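Local coordinates for proline dehydrogenase (Bradyrhizobium japonicum USDA 110, PDB 3HAZ), which probably oxidises proline to glutamate in two steps, with an FAD-dependent proline dehydrogenase and an NAD-dependent aldehyde dehydrogenase joined in one chain, at residues Glu282-Leu287 against Ala315-Ala320. Sequence-based numbering, arbitrary orientation.
Sequences EEADRL and AYQKRA. With FAD (flavin-adenine dinucleotide), chain C.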
loop_
_atom_site.group_PDB
_atom_site.type_symbol
_atom_site.label_atom_id
_atom_site.label_comp_id
_atom_site.label_asym_id
_atom_site.label_seq_id
_atom_site.Cartn_x
_atom_site.Cartn_y
_atom_site.Cartn_z
ATOM N N GLU A 282 38.641 22.074 18.557
ATOM C CA GLU A 282 38.238 22.172 17.157
ATOM C C GLU A 282 37.777 20.812 16.622
ATOM O O GLU A 282 37.105 20.066 17.335
ATOM C CB GLU A 282 39.376 22.794 16.331
ATOM C CG GLU A 282 39.796 24.159 16.912
ATOM C CD GLU A 282 40.853 24.888 16.103
ATOM O OE1 GLU A 282 40.518 25.440 15.031
ATOM O OE2 GLU A 282 42.014 24.938 16.557
ATOM N N GLU A 283 38.127 20.478 15.382
ATOM C CA GLU A 283 37.615 19.239 14.785
ATOM C C GLU A 283 38.155 17.996 15.483
ATOM O O GLU A 283 39.232 18.020 16.088
ATOM C CB GLU A 283 37.932 19.177 13.288
ATOM C CG GLU A 283 37.375 20.334 12.476
ATOM C CD GLU A 283 38.268 21.574 12.511
ATOM O OE1 GLU A 283 39.248 21.607 13.284
ATOM O OE2 GLU A 283 37.989 22.521 11.756
ATOM N N ALA A 284 37.411 16.903 15.374
ATOM C CA ALA A 284 37.779 15.652 16.023
ATOM C C ALA A 284 39.128 15.114 15.558
ATOM O O ALA A 284 39.850 14.494 16.340
ATOM C CB ALA A 284 36.686 14.599 15.821
ATOM N N ASP A 285 39.472 15.339 14.291
ATOM C CA ASP A 285 40.729 14.809 13.777
ATOM C C ASP A 285 41.937 15.592 14.292
ATOM O O ASP A 285 43.081 15.192 14.081
ATOM C CB ASP A 285 40.731 14.675 12.241
ATOM C CG ASP A 285 40.670 16.013 11.520
ATOM O OD1 ASP A 285 40.685 17.068 12.184
ATOM O OD2 ASP A 285 40.601 15.998 10.271
ATOM N N ARG A 286 41.673 16.691 14.990
ATOM C CA ARG A 286 42.740 17.477 15.608
ATOM C C ARG A 286 42.822 17.289 17.128
ATOM O O ARG A 286 43.695 17.866 17.778
ATOM C CB ARG A 286 42.563 18.965 15.270
ATOM C CG ARG A 286 42.895 19.316 13.815
ATOM C CD ARG A 286 42.377 20.700 13.457
ATOM N NE ARG A 286 43.161 21.339 12.400
ATOM C CZ ARG A 286 42.768 22.426 11.741
ATOM N NH1 ARG A 286 41.593 22.984 12.023
ATOM N NH2 ARG A 286 43.544 22.955 10.799
ATOM N N LEU A 287 41.919 16.492 17.697
ATOM C CA LEU A 287 41.887 16.311 19.151
ATOM C C LEU A 287 43.226 15.826 19.727
ATOM O O LEU A 287 43.792 16.445 20.627
ATOM C CB LEU A 287 40.775 15.344 19.557
ATOM C CG LEU A 287 40.681 15.101 21.068
ATOM C CD1 LEU A 287 40.587 16.417 21.826
ATOM C CD2 LEU A 287 39.517 14.188 21.418
ATOM N N ALA A 315 31.746 17.663 24.779
ATOM C CA ALA A 315 30.991 16.522 25.270
ATOM C C ALA A 315 30.251 15.774 24.164
ATOM O O ALA A 315 29.802 14.655 24.374
ATOM C CB ALA A 315 30.018 16.953 26.369
ATOM N N TYR A 316 30.109 16.380 22.987
ATOM C CA TYR A 316 29.430 15.664 21.910
ATOM C C TYR A 316 30.310 14.563 21.320
ATOM O O TYR A 316 29.853 13.759 20.518
ATOM C CB TYR A 316 28.830 16.603 20.846
ATOM C CG TYR A 316 29.776 17.264 19.850
ATOM C CD1 TYR A 316 31.162 17.226 20.008
ATOM C CD2 TYR A 316 29.259 17.968 18.762
ATOM C CE1 TYR A 316 32.010 17.856 19.082
ATOM C CE2 TYR A 316 30.087 18.601 17.841
ATOM C CZ TYR A 316 31.463 18.546 18.005
ATOM O OH TYR A 316 32.274 19.179 17.083
ATOM N N GLN A 317 31.567 14.518 21.756
ATOM C CA GLN A 317 32.482 13.454 21.339
ATOM C C GLN A 317 32.441 12.293 22.320
ATOM O O GLN A 317 32.416 12.490 23.535
ATOM C CB GLN A 317 33.917 13.968 21.235
ATOM C CG GLN A 317 34.144 15.014 20.161
ATOM C CD GLN A 317 35.567 14.983 19.638
ATOM O OE1 GLN A 317 36.107 13.915 19.343
ATOM N NE2 GLN A 317 36.178 16.154 19.503
ATOM N N LYS A 318 32.443 11.079 21.785
ATOM C CA LYS A 318 32.467 9.889 22.619
ATOM C C LYS A 318 33.736 9.834 23.472
ATOM O O LYS A 318 33.734 9.253 24.555
ATOM C CB LYS A 318 32.323 8.637 21.747
ATOM C CG LYS A 318 31.122 8.704 20.792
ATOM C CD LYS A 318 31.101 7.518 19.829
ATOM C CE LYS A 318 29.871 7.568 18.913
ATOM N NZ LYS A 318 29.971 6.598 17.768
ATOM N N ARG A 319 34.806 10.469 22.998
ATOM C CA ARG A 319 36.081 10.482 23.729
ATOM C C ARG A 319 36.125 11.489 24.880
ATOM O O ARG A 319 37.116 11.563 25.601
ATOM C CB ARG A 319 37.251 10.761 22.777
ATOM C CG ARG A 319 37.572 9.624 21.809
ATOM C CD ARG A 319 38.640 10.042 20.805
ATOM N NE ARG A 319 38.174 11.129 19.947
ATOM C CZ ARG A 319 38.931 11.763 19.058
ATOM N NH1 ARG A 319 40.204 11.421 18.898
ATOM N NH2 ARG A 319 38.412 12.744 18.328
ATOM N N ALA A 320 35.053 12.253 25.060
ATOM C CA ALA A 320 35.063 13.367 26.016
ATOM C C ALA A 320 35.493 12.966 27.434
ATOM O O ALA A 320 36.338 13.626 28.045
ATOM C CB ALA A 320 33.708 14.058 26.039
HETATM P PA FAD C . 21.891 23.122 22.841
HETATM O O1A FAD C . 20.677 23.628 21.871
HETATM O O2A FAD C . 21.405 22.512 24.078
HETATM O O5B FAD C . 22.768 22.013 22.039
HETATM C C5B FAD C . 23.234 22.344 20.762
HETATM C C4B FAD C . 24.272 21.310 20.307
HETATM O O4B FAD C . 24.042 19.827 20.600
HETATM C C3B FAD C . 25.236 21.453 19.294
HETATM O O3B FAD C . 25.982 22.656 19.229
HETATM C C2B FAD C . 25.912 20.106 19.239
HETATM O O2B FAD C . 27.182 19.998 19.854
HETATM C C1B FAD C . 24.888 19.135 19.706
HETATM N N9A FAD C . 24.039 18.506 18.711
HETATM C C8A FAD C . 23.105 19.103 17.870
HETATM N N7A FAD C . 22.511 18.110 17.139
HETATM C C5A FAD C . 23.085 16.881 17.540
HETATM C C6A FAD C . 22.850 15.461 17.105
HETATM N N6A FAD C . 21.867 15.154 16.072
HETATM N N1A FAD C . 23.526 14.476 17.657
HETATM C C2A FAD C . 24.473 14.742 18.665
HETATM N N3A FAD C . 24.701 16.107 19.082
HETATM C C4A FAD C . 23.994 17.132 18.506
HETATM N N1 FAD C . 32.450 24.272 20.820
HETATM C C2 FAD C . 33.573 23.651 20.329
HETATM O O2 FAD C . 33.439 22.576 19.478
HETATM N N3 FAD C . 34.874 24.156 20.667
HETATM C C4 FAD C . 34.999 25.249 21.478
HETATM O O4 FAD C . 36.269 25.700 21.862
HETATM C C4X FAD C . 33.826 25.897 21.997
HETATM N N5 FAD C . 33.947 27.088 22.893
HETATM C C5X FAD C . 32.779 27.717 23.390
HETATM C C6 FAD C . 32.900 28.894 24.263
HETATM C C7 FAD C . 31.733 29.516 24.762
HETATM C C7M FAD C . 31.871 30.746 25.646
HETATM C C8 FAD C . 30.394 28.986 24.413
HETATM C C8M FAD C . 29.107 29.645 24.936
HETATM C C9 FAD C . 30.282 27.861 23.578
HETATM C C9A FAD C . 31.494 27.211 23.046
HETATM N N10 FAD C . 31.385 26.039 22.174
HETATM C C10 FAD C . 32.582 25.405 21.671
HETATM C "C1'" FAD C . 30.078 25.355 21.918
HETATM C "C2'" FAD C . 29.300 25.811 20.657
HETATM O "O2'" FAD C . 29.819 27.049 20.184
HETATM C "C3'" FAD C . 27.800 25.875 20.989
HETATM O "O3'" FAD C . 27.516 27.056 21.730
HETATM C "C4'" FAD C . 27.301 24.630 21.807
HETATM O "O4'" FAD C . 27.685 23.377 21.355
HETATM C "C5'" FAD C . 25.777 24.697 22.094
HETATM O "O5'" FAD C . 25.398 23.947 23.237
HETATM P P FAD C . 24.091 24.483 24.108
HETATM O O1P FAD C . 23.908 23.540 25.471
HETATM O O2P FAD C . 24.267 25.903 24.436
HETATM O O3P FAD C . 22.809 24.438 23.097
HETATM O O HOH W 1 34.816 18.394 16.940
HETATM O O HOH W 2 38.629 18.061 18.880
HETATM O O HOH W 3 42.034 13.127 17.164
#
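Leu287 lays its CD2 methyl over one face of the Arg319 guanidinium, above its centre, with Leu287 CD2 3.4 Å from Arg319 CZ. The two side chains come from opposite directions. CG of Leu287 stands anti to the backbone N (chi1 180°), which carries the methyl out over the flat group. Arg319 NH2 donates to Ala284 O over 3.0 Å. The bond is nearly straight (168°), and the oxygen lies in the guanidinium plane. Leu287 N reaches the same oxygen from the other face of its plane. The arginine therefore grips the oxygen that closes the turn before helix 287-298. Water 3 adds a second link between Arg319 NH1 and Ala284 O. Arg319 NH2 also donates to Gln317 OE1, on a lone pair in the carbonyl plane, at 2.8 Å. Gln317 NE2 bonds to the FAD-binding Gln314, and the two bonds together set the turn of the amide. Gln317 OE1 lies 3.6 Å from Ala284 CB. Replacing Arg319 by an alanine is likely to leave Ala284 O without its side-chain donor, the Leu287 methyl without its flat partner and the Gln317 amide freer to turn. Nearer the cofactor, water 1 joins Glu282 O to Tyr316 OH, and Tyr316 CD2 lies 3.1 Å from FAD O2B. The contact joins neighbouring strand-to-helix loops, after parallel strands 276-279 and 309-314, at the FAD-binding end of the proline dehydrogenase TIM-like barrel.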